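PDB 4RNL: possible galactose mutarotase from Streptomyces platensis subsp. rosaceus, which is not assigned a proven function but, as a member of the aldose 1-epimerase family, probably interconverts the alpha and beta anomers of galactose or a related sugar. Local coordinates for residues A[85-90]-A[308-313]; A[174-179]-A[322-327]; A[203-208]-A[246-251]; A[238-243]-A[283-288]; A[272-277]-A[334-339]. One frame throughout, in Å; residues are numbered along the deposited sequence. Where two conformers were deposited one is given.

Contact 1: residues A[85-90]-A[308-313]. With GOL (glycerol), chain E.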
# COMPACT_ATOMS: atom_id res chain seq x y z
N TYR A 85 4.30 9.56 5.67
CA TYR A 85 4.15 8.60 6.77
C TYR A 85 2.83 7.84 6.62
O TYR A 85 1.75 8.43 6.75
CB TYR A 85 4.27 9.26 8.16
CG TYR A 85 4.35 8.19 9.24
CD1 TYR A 85 3.20 7.63 9.77
CD2 TYR A 85 5.58 7.70 9.67
CE1 TYR A 85 3.25 6.62 10.70
CE2 TYR A 85 5.66 6.69 10.62
CZ TYR A 85 4.48 6.15 11.13
OH TYR A 85 4.52 5.14 12.06
N ALA A 86 2.92 6.54 6.37
CA ALA A 86 1.72 5.73 6.15
C ALA A 86 1.08 5.40 7.49
O ALA A 86 1.77 5.13 8.48
CB ALA A 86 2.06 4.46 5.41
N ASN A 87 -0.25 5.39 7.49
CA ASN A 87 -1.06 5.22 8.69
C ASN A 87 -1.01 6.43 9.64
O ASN A 87 -0.79 7.56 9.19
CB ASN A 87 -0.74 3.90 9.42
CG ASN A 87 -1.97 3.29 10.04
OD1 ASN A 87 -2.29 3.57 11.19
ND2 ASN A 87 -2.70 2.48 9.26
N ARG A 88 -1.23 6.20 10.93
CA ARG A 88 -1.59 7.30 11.82
C ARG A 88 -0.47 7.77 12.74
O ARG A 88 0.32 6.96 13.23
CB ARG A 88 -2.81 6.90 12.67
CG ARG A 88 -4.06 6.66 11.85
CD ARG A 88 -5.25 6.23 12.69
NE ARG A 88 -6.45 6.26 11.86
CZ ARG A 88 -6.82 5.27 11.06
NH1 ARG A 88 -6.10 4.15 11.00
NH2 ARG A 88 -7.91 5.38 10.30
N ILE A 89 -0.43 9.08 12.96
CA ILE A 89 0.40 9.66 14.00
C ILE A 89 -0.54 10.34 14.98
O ILE A 89 -1.30 11.24 14.61
CB ILE A 89 1.39 10.69 13.41
CG1 ILE A 89 2.38 9.99 12.48
CG2 ILE A 89 2.13 11.45 14.54
CD1 ILE A 89 3.30 10.96 11.69
N ALA A 90 -0.51 9.87 16.22
CA ALA A 90 -1.46 10.33 17.23
C ALA A 90 -1.37 11.84 17.46
O ALA A 90 -0.28 12.39 17.61
CB ALA A 90 -1.26 9.57 18.53
N GLU A 308 -1.03 -3.78 3.52
CA GLU A 308 -0.04 -2.72 3.39
C GLU A 308 1.17 -3.00 4.26
O GLU A 308 1.08 -2.97 5.49
CB GLU A 308 -0.64 -1.38 3.80
CG GLU A 308 -2.03 -1.14 3.24
CD GLU A 308 -2.83 -0.17 4.09
OE1 GLU A 308 -2.25 0.84 4.51
OE2 GLU A 308 -4.02 -0.44 4.34
N THR A 309 2.30 -3.26 3.62
CA THR A 309 3.53 -3.52 4.37
C THR A 309 4.08 -2.19 4.85
O THR A 309 4.12 -1.22 4.09
CB THR A 309 4.55 -4.24 3.49
OG1 THR A 309 4.79 -3.45 2.32
CG2 THR A 309 4.00 -5.61 3.05
N GLN A 310 4.50 -2.13 6.11
CA GLN A 310 4.75 -0.84 6.73
C GLN A 310 5.50 -0.99 8.05
O GLN A 310 5.66 -2.10 8.57
CB GLN A 310 3.40 -0.18 7.01
CG GLN A 310 2.56 -1.02 7.99
CD GLN A 310 1.31 -0.32 8.44
OE1 GLN A 310 0.89 0.67 7.84
NE2 GLN A 310 0.70 -0.81 9.52
N HIS A 311 5.99 0.13 8.58
CA HIS A 311 6.34 0.18 9.99
C HIS A 311 5.05 0.44 10.79
O HIS A 311 4.03 0.83 10.22
CB HIS A 311 7.41 1.25 10.25
CG HIS A 311 8.81 0.78 9.99
ND1 HIS A 311 9.18 0.16 8.82
CD2 HIS A 311 9.92 0.86 10.75
CE1 HIS A 311 10.46 -0.14 8.87
NE2 HIS A 311 10.94 0.27 10.04
N PHE A 312 5.10 0.22 12.10
CA PHE A 312 3.89 0.21 12.93
C PHE A 312 3.23 1.59 13.04
O PHE A 312 3.92 2.61 13.02
CB PHE A 312 4.21 -0.28 14.35
CG PHE A 312 4.80 -1.66 14.44
CD1 PHE A 312 4.87 -2.50 13.33
CD2 PHE A 312 5.28 -2.13 15.65
CE1 PHE A 312 5.42 -3.78 13.44
CE2 PHE A 312 5.83 -3.39 15.78
CZ PHE A 312 5.90 -4.22 14.66
N PRO A 313 1.89 1.62 13.18
CA PRO A 313 1.17 2.88 13.41
C PRO A 313 1.74 3.64 14.60
O PRO A 313 2.12 3.01 15.60
CB PRO A 313 -0.26 2.42 13.74
CG PRO A 313 -0.40 1.12 13.00
CD PRO A 313 0.97 0.47 13.06
C1 GOL E . -5.77 1.53 6.46
O1 GOL E . -4.72 2.04 5.67
C2 GOL E . -6.23 2.57 7.48
O2 GOL E . -5.86 2.17 8.79
C3 GOL E . -7.75 2.69 7.36
O3 GOL E . -8.29 3.41 8.45
O HOH W 1 2.58 3.37 10.44
O HOH W 2 -1.39 1.78 6.76
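Residues 85-90 pass the end of strand 305-310 and the loop after it without forming a beta ladder, the backbones coming closest at Arg88 and Pro313, whose CA atoms are 5.4 Å apart. Asn87 lies across the ring of Pro313, its OD1 3.5 Å from Pro313 CB. That oxygen also takes a weak bond from Arg88 N, while Asn87 ND2 donates to a water at 2.9 Å and weakly to glycerol O2. The water in turn donates to Glu308 OE1 and Gln310 OE1. Asparagine suits the spot, tolerating the positive phi of 70° better than most residues. Gln310 CG sits between its backbone N and carbonyl carbon (chi1 62°), and the extended chain beyond carries OE1 toward Asn87; Gln280 and Asn244 hold NE2. This is the pocket of a galactose mutarotase-like beta fold, and the glycerol, probably from the crystallisation liquor, occupies what is likely to be the sugar site. Arg88 NH2 meets glycerol O3 in the guanidinium plane at 2.7 Å, nearly straight (166°), and Arg88 NH1 meets O2 at 3.0 Å. Glycerol O1 donates to Glu308 OE2; His113, His182 and Asp242 also bond to the glycerol. With an alanine in place of Asn87, the water would probably lose one partner, glycerol O2 a weak donor, and Pro313 a neighbour. Nearer Tyr85, whose OH bonds to Ser315 N, a second water donates to Ala86 O and His311 O.

Contact 2: residues A[174-179]-A[322-327]. With PO4 (phosphate ion), chain I.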
# COMPACT_ATOMS: atom_id res chain seq x y z
N PRO A 174 16.98 15.35 9.63
CA PRO A 174 16.26 14.24 10.28
C PRO A 174 14.75 14.34 10.08
O PRO A 174 14.17 15.43 10.15
CB PRO A 174 16.61 14.42 11.76
CG PRO A 174 17.97 15.07 11.74
CD PRO A 174 17.95 15.99 10.54
N THR A 175 14.14 13.20 9.78
CA THR A 175 12.72 13.16 9.50
C THR A 175 12.21 11.77 9.84
O THR A 175 12.98 10.92 10.27
CB THR A 175 12.45 13.50 8.02
OG1 THR A 175 11.06 13.83 7.86
CG2 THR A 175 12.83 12.35 7.09
N VAL A 176 10.91 11.54 9.65
CA VAL A 176 10.37 10.19 9.73
C VAL A 176 9.82 9.83 8.36
O VAL A 176 9.33 10.70 7.63
CB VAL A 176 9.28 10.05 10.81
CG1 VAL A 176 9.87 10.31 12.19
CG2 VAL A 176 8.12 11.01 10.54
N VAL A 177 9.93 8.55 8.00
CA VAL A 177 9.52 8.05 6.69
C VAL A 177 8.92 6.65 6.86
O VAL A 177 9.48 5.81 7.57
CB VAL A 177 10.70 7.92 5.71
CG1 VAL A 177 10.18 7.56 4.31
CG2 VAL A 177 11.49 9.19 5.64
N ASN A 178 7.80 6.41 6.21
CA ASN A 178 7.15 5.10 6.24
C ASN A 178 6.29 5.01 4.98
O ASN A 178 5.15 5.48 4.97
CB ASN A 178 6.29 4.99 7.50
CG ASN A 178 5.63 3.62 7.68
OD1 ASN A 178 6.14 2.59 7.23
ND2 ASN A 178 4.49 3.61 8.37
N LEU A 179 6.85 4.47 3.90
CA LEU A 179 6.13 4.43 2.63
C LEU A 179 5.51 3.06 2.38
O LEU A 179 6.11 2.04 2.69
CB LEU A 179 7.08 4.77 1.48
CG LEU A 179 7.92 6.02 1.68
CD1 LEU A 179 8.85 6.25 0.52
CD2 LEU A 179 7.00 7.22 1.86
N PRO A 322 9.99 -0.42 15.97
CA PRO A 322 11.09 -0.24 15.01
C PRO A 322 11.13 1.19 14.45
O PRO A 322 10.08 1.72 14.05
CB PRO A 322 10.75 -1.26 13.91
CG PRO A 322 10.02 -2.34 14.64
CD PRO A 322 9.19 -1.62 15.67
N SER A 323 12.31 1.80 14.46
CA SER A 323 12.45 3.24 14.18
C SER A 323 12.04 3.57 12.75
O SER A 323 12.40 2.86 11.81
CB SER A 323 13.89 3.69 14.40
OG SER A 323 14.04 5.08 14.15
N THR A 324 11.30 4.66 12.59
CA THR A 324 11.02 5.19 11.25
C THR A 324 11.85 6.45 10.96
O THR A 324 11.61 7.13 9.96
CB THR A 324 9.54 5.52 11.09
OG1 THR A 324 9.16 6.51 12.05
CG2 THR A 324 8.70 4.26 11.33
N VAL A 325 12.83 6.74 11.81
CA VAL A 325 13.65 7.95 11.60
C VAL A 325 14.64 7.75 10.45
O VAL A 325 15.22 6.67 10.29
CB VAL A 325 14.40 8.34 12.91
CG1 VAL A 325 15.35 9.53 12.69
CG2 VAL A 325 13.39 8.67 13.98
N LEU A 326 14.81 8.78 9.63
CA LEU A 326 15.85 8.79 8.60
C LEU A 326 16.70 10.04 8.80
O LEU A 326 16.17 11.13 9.02
CB LEU A 326 15.24 8.79 7.19
CG LEU A 326 16.26 8.78 6.05
CD1 LEU A 326 17.01 7.45 6.01
CD2 LEU A 326 15.60 9.06 4.70
N ARG A 327 18.03 9.89 8.72
CA ARG A 327 18.95 11.00 8.94
C ARG A 327 19.83 11.23 7.73
O ARG A 327 19.99 10.34 6.91
CB ARG A 327 19.81 10.72 10.18
CG ARG A 327 19.01 10.73 11.45
CD ARG A 327 19.86 10.46 12.67
NE ARG A 327 19.00 10.32 13.84
CZ ARG A 327 18.48 11.34 14.50
NH1 ARG A 327 18.75 12.59 14.13
NH2 ARG A 327 17.68 11.13 15.54
P PO4 I . 14.79 0.60 17.18
O1 PO4 I . 15.16 2.00 17.63
O2 PO4 I . 15.86 -0.37 17.63
O3 PO4 I . 14.67 0.54 15.67
O4 PO4 I . 13.47 0.24 17.82
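Val177 holds CG1 anti to its backbone N (chi1 -173°), which swings CG2 to the other side and brings it within 4.1 Å of Leu326 CB. A chi1 of 61° turns the Thr324 hydroxyl over its own main chain, with OG1 3.8 Å from Val176 CB. These contacts flank a short antiparallel ribbon of strands 175-176 and 325-326, Val176 on one face and Leu326 on the other. Thr175 and Leu326 form its hydrogen-bonded pair: Leu326 N reaches Thr175 O at 2.9 Å, nearly straight (167°), and Thr175 N reaches Leu326 O at 3.0 Å. Val177 N adds a bond to Thr324 O at 2.9 Å. Val176 and Val325 make the non-hydrogen-bonded pair, facing Phe94 and Leu96, whereas Val177 and Leu326 pack on Leu150; the beta-branched valines and threonine suit such extended backbone. At the Pro174 end of the ribbon the extended Arg327 chain crosses Pro174, with NH1 3.5 Å from Pro174 CG, and the same NH1 makes a salt bridge to Asp97. At the other end Ser323 OG accepts from Val325 N in an ST turn, and Ser323 N donates to a phosphate ion, probably from the crystallisation liquor. Thr175 OG1 bonds to Pro147 and Arg84, away from the ribbon partner. The chemistry thus divides: main-chain bonds set the register, while apolar branches pack on the two faces and the charged Arg327 stays at the margin.

Contact 3: residues A[203-208]-A[246-251]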
# COMPACT_ATOMS: atom_id res chain seq x y z
N ALA A 203 2.49 -14.59 8.40
CA ALA A 203 3.60 -15.01 9.24
C ALA A 203 3.75 -14.00 10.37
O ALA A 203 4.73 -13.26 10.43
CB ALA A 203 4.88 -15.12 8.43
N ALA A 204 2.76 -13.97 11.26
CA ALA A 204 2.69 -12.99 12.34
C ALA A 204 2.08 -13.61 13.60
O ALA A 204 0.91 -14.01 13.60
CB ALA A 204 1.85 -11.79 11.90
N SER A 205 2.86 -13.70 14.66
CA SER A 205 2.36 -14.28 15.90
C SER A 205 1.84 -13.20 16.84
O SER A 205 1.32 -13.50 17.92
CB SER A 205 3.45 -15.10 16.60
OG SER A 205 4.51 -14.27 17.02
N ARG A 206 1.99 -11.94 16.44
CA ARG A 206 1.58 -10.81 17.27
C ARG A 206 0.93 -9.71 16.45
O ARG A 206 1.12 -9.64 15.23
CB ARG A 206 2.79 -10.23 18.02
CG ARG A 206 3.43 -11.19 19.01
CD ARG A 206 4.41 -10.46 19.93
NE ARG A 206 5.08 -11.36 20.86
CZ ARG A 206 4.74 -11.51 22.14
NH1 ARG A 206 3.74 -10.82 22.66
NH2 ARG A 206 5.42 -12.36 22.90
N TYR A 207 0.15 -8.86 17.11
CA TYR A 207 -0.51 -7.73 16.42
C TYR A 207 -0.54 -6.51 17.33
O TYR A 207 -0.17 -6.59 18.50
CB TYR A 207 -1.93 -8.09 15.95
CG TYR A 207 -2.97 -8.03 17.04
CD1 TYR A 207 -2.97 -8.97 18.07
CD2 TYR A 207 -3.95 -7.04 17.04
CE1 TYR A 207 -3.92 -8.91 19.09
CE2 TYR A 207 -4.90 -6.98 18.05
CZ TYR A 207 -4.88 -7.92 19.06
OH TYR A 207 -5.81 -7.84 20.07
N THR A 208 -0.99 -5.38 16.79
CA THR A 208 -0.99 -4.11 17.52
C THR A 208 -2.41 -3.68 17.87
O THR A 208 -3.10 -3.08 17.04
CB THR A 208 -0.37 -3.02 16.62
OG1 THR A 208 0.95 -3.43 16.26
CG2 THR A 208 -0.29 -1.72 17.35
N ALA A 246 2.45 -7.56 13.67
CA ALA A 246 3.89 -7.56 13.84
C ALA A 246 4.45 -8.82 13.19
O ALA A 246 4.33 -9.93 13.73
CB ALA A 246 4.25 -7.52 15.34
N LEU A 247 5.04 -8.66 12.01
CA LEU A 247 5.53 -9.80 11.25
C LEU A 247 6.68 -10.48 11.96
O LEU A 247 7.57 -9.81 12.49
CB LEU A 247 5.97 -9.34 9.86
CG LEU A 247 4.84 -8.64 9.10
CD1 LEU A 247 5.34 -8.12 7.75
CD2 LEU A 247 3.69 -9.62 8.90
N ASP A 248 6.67 -11.81 11.99
CA ASP A 248 7.77 -12.54 12.62
C ASP A 248 9.10 -12.20 11.94
O ASP A 248 9.18 -12.18 10.70
CB ASP A 248 7.51 -14.06 12.56
CG ASP A 248 6.24 -14.46 13.31
OD1 ASP A 248 5.81 -13.72 14.22
OD2 ASP A 248 5.68 -15.52 12.99
N GLY A 249 10.11 -11.90 12.73
CA GLY A 249 11.42 -11.57 12.19
C GLY A 249 11.66 -10.07 12.09
O GLY A 249 12.80 -9.64 11.89
N GLY A 250 10.60 -9.28 12.22
CA GLY A 250 10.74 -7.83 12.21
C GLY A 250 11.27 -7.25 10.90
O GLY A 250 10.90 -7.70 9.83
N VAL A 251 12.14 -6.24 11.00
CA VAL A 251 12.73 -5.63 9.81
C VAL A 251 13.77 -6.59 9.24
O VAL A 251 14.60 -7.13 9.98
CB VAL A 251 13.41 -4.28 10.15
CG1 VAL A 251 13.99 -3.64 8.90
CG2 VAL A 251 12.41 -3.35 10.81
O HOH W 3 7.22 -13.03 8.99
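The Asp248 carboxylate is gripped at one oxygen from both faces: Ser205 N and Ser205 OG reach OD1 on its syn side, each 27° out of the carboxylate plane and on opposite sides of it. The backbone donor stands 3.0 Å from Asp248 OD1. The hydroxyl, 3.1 Å from the same oxygen, is less certain because Ser205 was deposited in two conformers. Asp248 CG turns anti to its carbonyl carbon (chi1 -61°), which swings the carboxylate back toward residues 203-205, where a short acidic side chain can accept from Ser205 across the gap between the segments. Asp248 N donates to Ala203 O at 2.9 Å, and a water donates to both Ala203 O and Asp248 O. The contact lies where strand 242-246 ends beside the start of strand 206-208, its neighbour in the seven-stranded antiparallel sheet, and there Ala246 N bonds to Arg206 O at 2.9 Å, from above the carbonyl plane. Beyond Ala246 the chain reverses in a type II turn from Leu247 to Gly250. Gly249 occupies its third position with a positive phi of 97°, where a CB would be jammed against the preceding carbonyl oxygen. The small methyl of Ala204 permits close approach: its CB meets Ala246 O at 3.6 Å and Leu247 CD2 at 4.1 Å. In the conformer given, the Arg206 side chain leads away to Pro221 O, whereas its backbone N is buried here without a partner in the model.

Contact 4: residues A[238-243]-A[283-288]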
# COMPACT_ATOMS: atom_id res chain seq x y z
N ALA A 238 -13.09 -13.32 6.66
CA ALA A 238 -14.38 -13.43 7.35
C ALA A 238 -14.88 -12.20 8.10
O ALA A 238 -16.06 -11.84 7.99
CB ALA A 238 -14.41 -14.66 8.26
N GLY A 239 -14.01 -11.56 8.88
CA GLY A 239 -14.43 -10.41 9.67
C GLY A 239 -13.88 -9.10 9.17
O GLY A 239 -13.19 -9.05 8.14
N ALA A 240 -14.19 -8.02 9.89
CA ALA A 240 -13.66 -6.70 9.58
C ALA A 240 -12.33 -6.52 10.31
O ALA A 240 -12.20 -6.89 11.48
CB ALA A 240 -14.64 -5.63 10.02
N TYR A 241 -11.34 -5.97 9.61
CA TYR A 241 -10.04 -5.66 10.20
C TYR A 241 -9.58 -4.29 9.76
O TYR A 241 -9.89 -3.82 8.66
CB TYR A 241 -8.99 -6.72 9.79
CG TYR A 241 -9.29 -8.10 10.34
CD1 TYR A 241 -8.84 -8.47 11.60
CD2 TYR A 241 -10.04 -9.01 9.60
CE1 TYR A 241 -9.12 -9.73 12.12
CE2 TYR A 241 -10.33 -10.27 10.11
CZ TYR A 241 -9.87 -10.62 11.37
OH TYR A 241 -10.15 -11.87 11.89
N ASP A 242 -8.83 -3.63 10.64
CA ASP A 242 -8.08 -2.43 10.30
C ASP A 242 -6.96 -2.39 11.32
O ASP A 242 -6.94 -1.54 12.22
CB ASP A 242 -8.96 -1.19 10.40
CG ASP A 242 -8.27 0.06 9.90
OD1 ASP A 242 -7.14 -0.05 9.35
OD2 ASP A 242 -8.85 1.16 10.05
N HIS A 243 -6.05 -3.36 11.20
CA HIS A 243 -5.09 -3.66 12.26
C HIS A 243 -3.72 -3.96 11.69
O HIS A 243 -3.60 -4.56 10.61
CB HIS A 243 -5.56 -4.87 13.06
CG HIS A 243 -6.81 -4.61 13.84
ND1 HIS A 243 -8.06 -4.65 13.27
CD2 HIS A 243 -6.99 -4.28 15.14
CE1 HIS A 243 -8.97 -4.37 14.19
NE2 HIS A 243 -8.35 -4.15 15.34
N THR A 283 -10.00 -4.26 5.62
CA THR A 283 -11.04 -4.93 4.84
C THR A 283 -12.05 -3.99 4.19
O THR A 283 -13.15 -4.42 3.85
CB THR A 283 -11.78 -6.00 5.68
OG1 THR A 283 -12.22 -5.40 6.91
CG2 THR A 283 -10.84 -7.15 6.00
N ALA A 284 -11.69 -2.72 4.01
CA ALA A 284 -12.49 -1.79 3.20
C ALA A 284 -13.92 -1.62 3.68
O ALA A 284 -14.87 -1.59 2.88
CB ALA A 284 -12.48 -2.22 1.71
N ASP A 285 -14.10 -1.50 4.98
CA ASP A 285 -15.46 -1.43 5.50
C ASP A 285 -16.14 -0.08 5.28
O ASP A 285 -17.35 0.03 5.43
CB ASP A 285 -15.48 -1.86 6.97
CG ASP A 285 -14.87 -3.22 7.15
OD1 ASP A 285 -15.62 -4.23 7.02
OD2 ASP A 285 -13.64 -3.29 7.38
N HIS A 286 -15.38 0.93 4.88
CA HIS A 286 -15.96 2.25 4.62
C HIS A 286 -16.74 2.28 3.31
O HIS A 286 -17.58 3.15 3.09
CB HIS A 286 -14.87 3.31 4.60
CG HIS A 286 -14.03 3.28 3.37
ND1 HIS A 286 -12.97 2.41 3.22
CD2 HIS A 286 -14.08 4.01 2.23
CE1 HIS A 286 -12.41 2.60 2.03
NE2 HIS A 286 -13.06 3.57 1.42
N LEU A 287 -16.46 1.33 2.42
CA LEU A 287 -17.15 1.27 1.12
C LEU A 287 -18.65 1.02 1.29
O LEU A 287 -19.07 0.17 2.09
CB LEU A 287 -16.49 0.21 0.23
CG LEU A 287 -15.04 0.57 -0.13
CD1 LEU A 287 -14.37 -0.53 -0.96
CD2 LEU A 287 -14.97 1.88 -0.88
N ASP A 288 -19.47 1.77 0.54
CA ASP A 288 -20.90 1.78 0.81
C ASP A 288 -21.78 1.62 -0.43
O ASP A 288 -22.98 1.91 -0.39
CB ASP A 288 -21.27 3.05 1.59
CG ASP A 288 -21.10 4.33 0.78
OD1 ASP A 288 -20.62 4.27 -0.39
OD2 ASP A 288 -21.44 5.41 1.30
O HOH W 4 -12.53 -2.06 9.62
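Thr283 OG1 accepts from Tyr241 N at 2.9 Å in an almost straight bond (167°), and Thr283 N returns a bond to Tyr241 O at 3.1 Å. The pair continues, at the entry to strand 242-246 and the exit from strand 278-282, the meeting of these antiparallel neighbours in the seven-stranded sheet, with a hydroxyl standing in for a backbone carbonyl. Threonine fits because it offers both a polar and an apolar branch: CG2 lies 3.7 Å from Gly239 O and touches the edge of the Tyr241 ring, near its plane. With OG1 placed by a chi1 of 51°, Asp285 OD2, 2.6 Å from it, takes the hydroxyl proton on its syn side, consistent with OG1 acting as acceptor toward Tyr241 N. Asp285 OD1 rests 3.5 Å from Ala240 CB. A water donates to Asp285 OD2 at 2.8 Å and weakly to Tyr241 O. A valine at Thr283 would probably leave Tyr241 N without this acceptor and Asp285 OD2 with one donor fewer, the water remaining. Farther out, the type I turn from Ala284 to Leu287 carries Asp285 into place, and the Tyr241 ring is held by a cation-pi contact with Arg228 and edge-to-face by Phe231, its OH bonding to Arg228 O and Arg235. Just past Tyr241, Asp242 N donates to His243 ND1 at 2.9 Å, tilted from the imidazole plane.

Contact 5: residues A[272-277]-A[334-339]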
# COMPACT_ATOMS: atom_id res chain seq x y z
N LEU A 272 2.86 -12.49 -0.78
CA LEU A 272 3.36 -11.13 -0.55
C LEU A 272 4.65 -11.22 0.25
O LEU A 272 4.65 -11.77 1.37
CB LEU A 272 2.32 -10.34 0.26
CG LEU A 272 2.56 -8.83 0.43
CD1 LEU A 272 2.59 -8.15 -0.92
CD2 LEU A 272 1.51 -8.17 1.32
N ALA A 273 5.74 -10.70 -0.30
CA ALA A 273 7.04 -10.72 0.38
C ALA A 273 7.48 -9.29 0.66
O ALA A 273 7.22 -8.39 -0.14
CB ALA A 273 8.07 -11.44 -0.45
N THR A 274 8.14 -9.08 1.80
CA THR A 274 8.52 -7.72 2.17
C THR A 274 9.71 -7.68 3.11
O THR A 274 10.03 -8.65 3.79
CB THR A 274 7.34 -6.95 2.81
OG1 THR A 274 7.67 -5.56 2.92
CG2 THR A 274 7.01 -7.50 4.20
N THR A 275 10.37 -6.52 3.14
CA THR A 275 11.43 -6.22 4.09
C THR A 275 10.84 -5.63 5.38
O THR A 275 11.51 -5.56 6.41
CB THR A 275 12.38 -5.18 3.51
OG1 THR A 275 11.62 -4.07 3.03
CG2 THR A 275 13.18 -5.78 2.34
N GLU A 276 9.58 -5.19 5.30
CA GLU A 276 8.94 -4.46 6.41
C GLU A 276 8.64 -5.33 7.63
O GLU A 276 8.45 -6.54 7.51
CB GLU A 276 7.64 -3.83 5.90
CG GLU A 276 7.85 -2.70 4.90
CD GLU A 276 8.39 -1.43 5.55
OE1 GLU A 276 8.07 -1.18 6.73
OE2 GLU A 276 9.13 -0.68 4.88
N PRO A 277 8.56 -4.69 8.81
CA PRO A 277 8.24 -5.42 10.05
C PRO A 277 6.74 -5.54 10.32
O PRO A 277 6.32 -6.28 11.22
CB PRO A 277 8.87 -4.54 11.12
CG PRO A 277 8.69 -3.13 10.56
CD PRO A 277 8.92 -3.29 9.08
N SER A 334 12.83 0.14 1.12
CA SER A 334 11.79 -0.82 1.45
C SER A 334 11.43 -1.56 0.18
O SER A 334 11.42 -0.98 -0.90
CB SER A 334 10.57 -0.12 2.03
OG SER A 334 9.60 -1.07 2.41
N GLU A 335 11.14 -2.85 0.30
CA GLU A 335 10.85 -3.64 -0.89
C GLU A 335 9.73 -4.61 -0.61
O GLU A 335 9.76 -5.35 0.38
CB GLU A 335 12.10 -4.39 -1.37
CG GLU A 335 11.82 -5.37 -2.53
CD GLU A 335 13.05 -6.14 -2.97
OE1 GLU A 335 14.09 -6.06 -2.29
OE2 GLU A 335 12.98 -6.85 -4.00
N THR A 336 8.73 -4.61 -1.49
CA THR A 336 7.60 -5.51 -1.38
C THR A 336 7.35 -6.15 -2.75
O THR A 336 7.48 -5.50 -3.79
CB THR A 336 6.35 -4.76 -0.84
OG1 THR A 336 6.62 -4.28 0.49
CG2 THR A 336 5.14 -5.69 -0.79
N VAL A 337 7.06 -7.45 -2.75
CA VAL A 337 6.84 -8.16 -4.01
C VAL A 337 5.49 -8.85 -3.94
O VAL A 337 5.17 -9.53 -2.97
CB VAL A 337 7.92 -9.23 -4.26
CG1 VAL A 337 7.69 -9.92 -5.61
CG2 VAL A 337 9.32 -8.63 -4.20
N TYR A 338 4.67 -8.63 -4.98
CA TYR A 338 3.38 -9.29 -5.09
C TYR A 338 3.53 -10.38 -6.13
O TYR A 338 3.58 -10.09 -7.32
CB TYR A 338 2.33 -8.29 -5.58
CG TYR A 338 2.05 -7.13 -4.65
CD1 TYR A 338 2.95 -6.07 -4.54
CD2 TYR A 338 0.87 -7.07 -3.92
CE1 TYR A 338 2.68 -4.99 -3.70
CE2 TYR A 338 0.59 -6.00 -3.09
CZ TYR A 338 1.50 -4.97 -2.99
OH TYR A 338 1.22 -3.91 -2.15
N ALA A 339 3.59 -11.64 -5.70
CA ALA A 339 3.79 -12.75 -6.62
C ALA A 339 2.48 -13.52 -6.81
O ALA A 339 1.97 -14.13 -5.87
CB ALA A 339 4.89 -13.69 -6.12
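Strands 268-274 and 332-342 lie side by side in the large antiparallel sheet of the sandwich, and this contact covers the end of their shared ladder together with the turn that follows it. The axes of the short segments 272-274 and 334-339 approach to 4.6 Å and run 167° apart. Ala273 and Val337 are the hydrogen-bonded pair, Ala273 N to Val337 O at 3.0 Å and Val337 N to Ala273 O at 2.8 Å; a small residue beside a branched one keeps this face compact. On the opposite face Leu272 CD1 sits over the Tyr338 ring in a CH-pi contact, 3.7 Å from its centroid, and also touches Thr336 CG2. Next along, Thr274 and Thr336 lie side by side and share a hydrogen bond between their OG1 atoms at 2.9 Å, with Thr309 OG1 as a further partner of Thr336. Past Thr274 the ladder gives way to side-chain bonds. Thr275 OG1, brought across by a chi1 of 51°, accepts from Glu335 N at 3.0 Å, while Thr275 N still donates to Glu335 O. Glu276 bends at its second torsion so that OE2 takes a short bond of 2.5 Å from Ser334 OG through its anti lone pair. Its other oxygen, OE1, bonds to His311, so the carboxylate's rotation is fixed. Short hydroxyl residues suit these places, reaching a backbone N (Thr275) or a facing side chain (Thr274, Thr336, Ser334). Finally, Glu276 N donates to Thr274 OG1, an ST turn ending an antiparallel ladder of the kind found in the beta-sandwich of the galactose mutarotase family.

How the contacts relate
Contact 1 is the hub, forming part of the glycerol-bearing pocket and touching each of the other four. Contact 2, 11 Å away between centres, joins it through His311 N to Asn178 OD1 and Ala86 N to Asn178 O, both 2.8 Å. Contact 5 meets it where Glu276 OE1 lies 2.7 Å from His311 ND1, linking the large sheet to the sheet of the pocket. Contacts 3 and 4 share strand 242-246, whose Asp242 also bonds to the glycerol; they cross along the chain. Contact 3 reaches contact 5 through Leu247 N to Pro277 O, 2.8 Å. Contacts 2 and 4 are farthest apart, their centres about 28 Å from each other.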